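Local coordinates for protein charybdin (Charybdis maritima, PDB 2B7U) that belongs to the plant ribosome-inactivating protein family, whose fold sets a mixed beta sheet against a largely helical body, at residues 45-50 with 73-78; 89-94 with 103-108. All blocks are in the same frame, centred on the assembly; numbering follows the deposited sequence. Where two conformers were deposited one is given.

Contact 1. Residues 45-50 with 73-78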
loop_
_atom_site.group_PDB
_atom_site.type_symbol
_atom_site.label_atom_id
_atom_site.label_comp_id
_atom_site.label_asym_id
_atom_site.label_seq_id
_atom_site.Cartn_x
_atom_site.Cartn_y
_atom_site.Cartn_z
ATOM N N VAL A 45 -7.016 -11.952 3.290
ATOM C CA VAL A 45 -8.085 -10.958 3.248
ATOM C C VAL A 45 -7.924 -10.025 4.467
ATOM O O VAL A 45 -7.765 -10.473 5.591
ATOM C CB VAL A 45 -9.455 -11.621 3.227
ATOM C CG1 VAL A 45 -10.562 -10.585 3.095
ATOM C CG2 VAL A 45 -9.531 -12.650 2.076
ATOM N N LEU A 46 -7.987 -8.732 4.215
ATOM C CA LEU A 46 -7.811 -7.709 5.253
ATOM C C LEU A 46 -9.051 -7.629 6.134
ATOM O O LEU A 46 -10.164 -8.019 5.728
ATOM C CB LEU A 46 -7.559 -6.361 4.608
ATOM C CG LEU A 46 -6.228 -6.284 3.861
ATOM C CD1 LEU A 46 -6.158 -5.055 2.987
ATOM C CD2 LEU A 46 -5.049 -6.316 4.787
ATOM N N PRO A 47 -8.874 -7.086 7.347
ATOM C CA PRO A 47 -10.036 -6.879 8.198
ATOM C C PRO A 47 -11.056 -5.945 7.585
ATOM O O PRO A 47 -10.695 -5.114 6.786
ATOM C CB PRO A 47 -9.468 -6.242 9.462
ATOM C CG PRO A 47 -8.054 -6.003 9.245
ATOM C CD PRO A 47 -7.618 -6.617 7.947
ATOM N N LEU A 48 -12.318 -6.166 7.934
ATOM C CA LEU A 48 -13.439 -5.225 7.795
ATOM C C LEU A 48 -14.801 -5.833 8.162
ATOM O O LEU A 48 -15.771 -5.895 7.375
ATOM C CB LEU A 48 -13.463 -4.400 6.516
ATOM C CG LEU A 48 -12.690 -3.092 6.553
ATOM C CD1 LEU A 48 -13.358 -1.942 5.870
ATOM C CD2 LEU A 48 -12.338 -2.706 8.016
ATOM N N TYR A 49 -14.802 -6.267 9.419
ATOM C CA TYR A 49 -15.982 -6.479 10.255
ATOM C C TYR A 49 -16.075 -5.232 11.159
ATOM O O TYR A 49 -17.152 -4.633 11.319
ATOM C CB TYR A 49 -15.837 -7.771 11.086
ATOM C CG TYR A 49 -14.398 -8.133 11.439
ATOM C CD1 TYR A 49 -13.553 -8.737 10.497
ATOM C CD2 TYR A 49 -13.876 -7.852 12.700
ATOM C CE1 TYR A 49 -12.236 -9.051 10.800
ATOM C CE2 TYR A 49 -12.555 -8.165 13.019
ATOM C CZ TYR A 49 -11.742 -8.768 12.069
ATOM O OH TYR A 49 -10.436 -9.082 12.405
ATOM N N ASN A 50 -14.930 -4.859 11.741
ATOM C CA ASN A 50 -14.703 -3.526 12.326
ATOM C C ASN A 50 -14.994 -2.401 11.329
ATOM O O ASN A 50 -14.694 -2.524 10.144
ATOM C CB ASN A 50 -13.256 -3.396 12.840
ATOM C CG ASN A 50 -12.201 -3.903 11.836
ATOM O OD1 ASN A 50 -11.761 -3.168 10.943
ATOM N ND2 ASN A 50 -11.769 -5.156 12.011
ATOM N N ILE A 73 0.279 3.143 8.711
ATOM C CA ILE A 73 -0.555 2.746 7.573
ATOM C C ILE A 73 -1.848 2.105 8.074
ATOM O O ILE A 73 -1.823 1.322 9.013
ATOM C CB ILE A 73 0.242 1.740 6.712
ATOM C CG1 ILE A 73 1.538 2.400 6.214
ATOM C CG2 ILE A 73 -0.578 1.254 5.526
ATOM C CD1 ILE A 73 2.524 1.482 5.526
ATOM N N HIS A 74 -2.958 2.382 7.393
ATOM C CA HIS A 74 -4.230 1.720 7.699
ATOM C C HIS A 74 -4.191 0.218 7.388
ATOM O O HIS A 74 -3.767 -0.188 6.302
ATOM C CB HIS A 74 -5.359 2.340 6.893
ATOM C CG HIS A 74 -5.702 3.719 7.303
ATOM N ND1 HIS A 74 -6.626 3.988 8.287
ATOM C CD2 HIS A 74 -5.257 4.917 6.859
ATOM C CE1 HIS A 74 -6.731 5.300 8.432
ATOM N NE2 HIS A 74 -5.920 5.888 7.564
ATOM N N ARG A 75 -4.661 -0.592 8.340
ATOM C CA ARG A 75 -4.574 -2.038 8.213
ATOM C C ARG A 75 -5.677 -2.584 7.336
ATOM O O ARG A 75 -5.541 -3.690 6.808
ATOM C CB ARG A 75 -4.588 -2.720 9.578
ATOM C CG ARG A 75 -4.229 -4.163 9.453
ATOM C CD ARG A 75 -4.229 -4.920 10.753
ATOM N NE ARG A 75 -4.222 -6.358 10.499
ATOM C CZ ARG A 75 -4.122 -7.268 11.457
ATOM N NH1 ARG A 75 -4.136 -8.563 11.146
ATOM N NH2 ARG A 75 -3.978 -6.886 12.723
ATOM N N ASP A 76 -6.753 -1.828 7.175
ATOM C CA ASP A 76 -7.884 -2.308 6.389
ATOM C C ASP A 76 -7.797 -1.951 4.909
ATOM O O ASP A 76 -8.279 -2.687 4.071
ATOM C CB ASP A 76 -9.225 -1.876 7.016
ATOM C CG ASP A 76 -9.335 -0.380 7.220
ATOM O OD1 ASP A 76 -8.320 0.350 7.086
ATOM O OD2 ASP A 76 -10.448 0.055 7.568
ATOM N N ASP A 77 -7.188 -0.829 4.560
ATOM C CA ASP A 77 -7.066 -0.471 3.150
ATOM C C ASP A 77 -5.648 -0.193 2.658
ATOM O O ASP A 77 -5.476 0.123 1.489
ATOM C CB ASP A 77 -8.034 0.671 2.805
ATOM C CG ASP A 77 -7.686 1.962 3.472
ATOM O OD1 ASP A 77 -8.446 2.956 3.309
ATOM O OD2 ASP A 77 -6.656 2.026 4.163
ATOM N N LEU A 78 -4.652 -0.366 3.525
ATOM C CA LEU A 78 -3.244 -0.176 3.215
ATOM C C LEU A 78 -2.883 1.235 2.739
ATOM O O LEU A 78 -1.867 1.446 2.081
ATOM C CB LEU A 78 -2.755 -1.247 2.222
ATOM C CG LEU A 78 -2.869 -2.670 2.753
ATOM C CD1 LEU A 78 -2.263 -3.676 1.749
ATOM C CD2 LEU A 78 -2.260 -2.839 4.113
HETATM O O HOH W 1 -10.510 -4.311 4.119
#

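Contact 2. Residues 89-94 with 103-108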
loop_
_atom_site.group_PDB
_atom_site.type_symbol
_atom_site.label_atom_id
_atom_site.label_comp_id
_atom_site.label_asym_id
_atom_site.label_seq_id
_atom_site.Cartn_x
_atom_site.Cartn_y
_atom_site.Cartn_z
ATOM N N GLY A 89 10.926 13.284 16.842
ATOM C CA GLY A 89 9.845 12.286 16.840
ATOM C C GLY A 89 8.500 12.895 16.461
ATOM O O GLY A 89 7.458 12.364 16.828
ATOM N N LYS A 90 8.538 14.004 15.726
ATOM C CA LYS A 90 7.347 14.722 15.288
ATOM C C LYS A 90 6.613 13.869 14.262
ATOM O O LYS A 90 7.237 13.364 13.343
ATOM C CB LYS A 90 7.735 16.048 14.653
ATOM C CG LYS A 90 6.619 16.799 13.967
ATOM C CD LYS A 90 7.159 18.040 13.296
ATOM C CE LYS A 90 6.071 18.975 12.853
ATOM N NZ LYS A 90 5.678 18.712 11.459
ATOM N N TRP A 91 5.301 13.716 14.451
ATOM C CA TRP A 91 4.427 13.019 13.505
ATOM C C TRP A 91 3.795 13.983 12.521
ATOM O O TRP A 91 3.295 15.043 12.917
ATOM C CB TRP A 91 3.320 12.277 14.249
ATOM C CG TRP A 91 3.800 11.014 14.838
ATOM C CD1 TRP A 91 4.201 10.807 16.119
ATOM C CD2 TRP A 91 3.936 9.752 14.167
ATOM N NE1 TRP A 91 4.574 9.499 16.291
ATOM C CE2 TRP A 91 4.430 8.827 15.110
ATOM C CE3 TRP A 91 3.691 9.312 12.864
ATOM C CZ2 TRP A 91 4.670 7.475 14.783
ATOM C CZ3 TRP A 91 3.950 7.983 12.543
ATOM C CH2 TRP A 91 4.441 7.082 13.500
ATOM N N LEU A 92 3.860 13.615 11.246
ATOM C CA LEU A 92 3.179 14.307 10.164
ATOM C C LEU A 92 2.078 13.395 9.683
ATOM O O LEU A 92 2.296 12.197 9.558
ATOM C CB LEU A 92 4.122 14.555 8.995
ATOM C CG LEU A 92 5.221 15.608 9.113
ATOM C CD1 LEU A 92 4.599 16.947 9.442
ATOM C CD2 LEU A 92 6.273 15.201 10.108
ATOM N N GLU A 93 0.914 13.963 9.383
ATOM C CA GLU A 93 -0.242 13.189 8.990
ATOM C C GLU A 93 -0.841 13.698 7.681
ATOM O O GLU A 93 -1.019 14.906 7.506
ATOM C CB GLU A 93 -1.283 13.245 10.131
ATOM C CG GLU A 93 -2.580 12.567 9.825
ATOM C CD GLU A 93 -3.514 12.452 11.012
ATOM O OE1 GLU A 93 -4.709 12.149 10.756
ATOM O OE2 GLU A 93 -3.076 12.647 12.168
ATOM N N LEU A 94 -1.181 12.771 6.791
ATOM C CA LEU A 94 -1.767 13.083 5.494
ATOM C C LEU A 94 -3.243 13.396 5.665
ATOM O O LEU A 94 -3.924 12.805 6.493
ATOM C CB LEU A 94 -1.586 11.912 4.517
ATOM C CG LEU A 94 -0.146 11.754 3.997
ATOM C CD1 LEU A 94 0.764 11.058 4.993
ATOM C CD2 LEU A 94 -0.116 10.973 2.673
ATOM N N HIS A 103 -7.579 14.415 14.093
ATOM C CA HIS A 103 -6.311 13.725 13.813
ATOM C C HIS A 103 -6.373 12.228 14.136
ATOM O O HIS A 103 -6.735 11.829 15.248
ATOM C CB HIS A 103 -5.163 14.359 14.605
ATOM C CG HIS A 103 -4.872 15.781 14.226
ATOM N ND1 HIS A 103 -3.635 16.191 13.779
ATOM C CD2 HIS A 103 -5.655 16.887 14.230
ATOM C CE1 HIS A 103 -3.669 17.486 13.520
ATOM N NE2 HIS A 103 -4.882 17.933 13.787
ATOM N N LEU A 104 -6.004 11.401 13.162
ATOM C CA LEU A 104 -5.884 9.955 13.383
ATOM C C LEU A 104 -4.605 9.610 14.163
ATOM O O LEU A 104 -4.487 8.514 14.713
ATOM C CB LEU A 104 -5.922 9.208 12.051
ATOM C CG LEU A 104 -7.287 9.110 11.362
ATOM C CD1 LEU A 104 -7.126 8.718 9.898
ATOM C CD2 LEU A 104 -8.215 8.126 12.089
ATOM N N ILE A 105 -3.636 10.522 14.156
ATOM C CA ILE A 105 -2.410 10.388 14.915
ATOM C C ILE A 105 -2.317 11.540 15.932
ATOM O O ILE A 105 -2.175 12.708 15.566
ATOM C CB ILE A 105 -1.191 10.387 13.968
ATOM C CG1 ILE A 105 -1.332 9.249 12.947
ATOM C CG2 ILE A 105 0.106 10.260 14.769
ATOM C CD1 ILE A 105 -0.310 9.287 11.830
ATOM N N GLU A 106 -2.414 11.220 17.215
ATOM C CA GLU A 106 -2.461 12.264 18.222
ATOM C C GLU A 106 -1.194 13.099 18.186
ATOM O O GLU A 106 -0.082 12.565 18.164
ATOM C CB GLU A 106 -2.643 11.675 19.623
ATOM C CG GLU A 106 -2.757 12.732 20.731
ATOM C CD GLU A 106 -2.753 12.127 22.129
ATOM O OE1 GLU A 106 -3.001 10.902 22.256
ATOM O OE2 GLU A 106 -2.499 12.876 23.097
ATOM N N GLY A 107 -1.366 14.416 18.168
ATOM C CA GLY A 107 -0.246 15.343 18.251
ATOM C C GLY A 107 0.434 15.629 16.923
ATOM O O GLY A 107 1.428 16.358 16.878
ATOM N N SER A 108 -0.103 15.075 15.844
ATOM C CA SER A 108 0.483 15.258 14.515
ATOM C C SER A 108 0.231 16.648 13.930
ATOM O O SER A 108 -0.708 17.352 14.314
ATOM C CB SER A 108 -0.058 14.199 13.541
ATOM O OG SER A 108 -1.407 14.459 13.204
HETATM O O HOH W 2 4.243 14.926 16.825
#

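Contact 1. Residues 45-50 with 73-78
Leu46, Pro47 and Leu48, in the irregular connection that leads from strand 43-45 to strand 56-64, pack on Arg75 and Asp76 in the turn where strand 67-74 gives way to strand 80-84. The turn itself is drawn together by a weak backbone hydrogen bond from Leu78 N to His74 O, and the two backbones come closest at the CA atoms of Pro47 and Asp76. With CG anti to its carbonyl carbon (chi1 -67°), Leu46 spreads its two methyls over successive carbonyl oxygens: CD2 sits 3.3 Å from Arg75 O, and CD1 3.4 Å from Asp76 O. CD1 also packs 4.1 Å from CG of Leu78, which touches Thr169 and Arg170 of helix 151-170. Beside Leu46 the Pro47 ring lies across the extended Arg75 side chain at about a right angle, CG standing 4.0 Å from Arg75 NE and approaching the guanidinium obliquely. That arginine runs on to a weak hydrogen bond from NH1 to Leu35 O, while its backbone pairs with Arg56 of the neighbouring strand 56-64. Farther along, Asp76 sets its CB 3.6 Å from Pro47 O. The Leu48 branch then closes in, its CD2 methyl 3.4 Å from Asp76 CB and touching the carboxylate oxygen OD2 as well. A single water links the segments, donating to Pro47 O at 2.8 Å and to Asp76 O, also at 2.8 Å. The chemistry is mostly methyls against backbone oxygens, and the water gives a hydrogen to each of two oxygens that cannot donate to one another. Between the two segments, fit and one bridging water do the work, while hydrogen bonds of Leu46 to Val243 and Gln245 help to place the loop.

Contact 2. Residues 89-94 with 103-108
Glu93 of strand 91-93 buries its carboxylate in the loop 103-108, a polar contact between an inner strand of the mixed sheet and the connection leading to its parallel neighbour, strand 109-110. Held extended, with CG anti to the backbone N (chi1 176°), Glu93 takes two successive backbone N-H groups. Leu104 N gives its hydrogen to OE1 at 2.8 Å, on the syn lone pair, whereas Ile105 N meets OE2 at 3.0 Å from 45° out of the carboxylate plane. Ser108 OG lies 2.7 Å from the same OE2 and 3.0 Å from Ile105 O, two acceptors competing for its one proton. That hydroxyl accepts in turn from His103 ND1, 2.9 Å away in the plane of the imidazole and nearly straight at 172°. A type II turn from Ile105 to Ser108, with Gly107 at positive phi, carries Ser108 back beside Ile105. Apolar contact takes over at Trp91: Ile105 CG2 sits over the indole face, 4.1 Å from the centroid of the five-membered ring, a CH-pi contact. A water joins the two segments too, accepting from Trp91 N and donating to Gly107 O. Around this loop, Trp91 and Glu93 pair through their backbones with Glu109 of strand 109-110, Leu92 pairs with Tyr83 of strand 80-84, and Leu104 and Ile105 rest on His74 and Arg72 of strand 67-74.

In the fold
Both contacts are largely buried and rest on the same mixed sheet, yet they differ in depth and chemistry. Contact 1, centred about 11 Å from the middle of the chain, joins the end of strand 67-74 to a loop from another part of the fold, and is mainly van der Waals packing. Contact 2, with its centre about 19 Å out, folds a local connection over the end of the sheet where strands 91-93 and 109-110 lie, and there a buried acid is satisfied by direct donors. Their centres stand about 20 Å apart, but the segments meet where His74 CE1 packs 3.7 Å from Leu104 CD1, so strand 67-74 serves both.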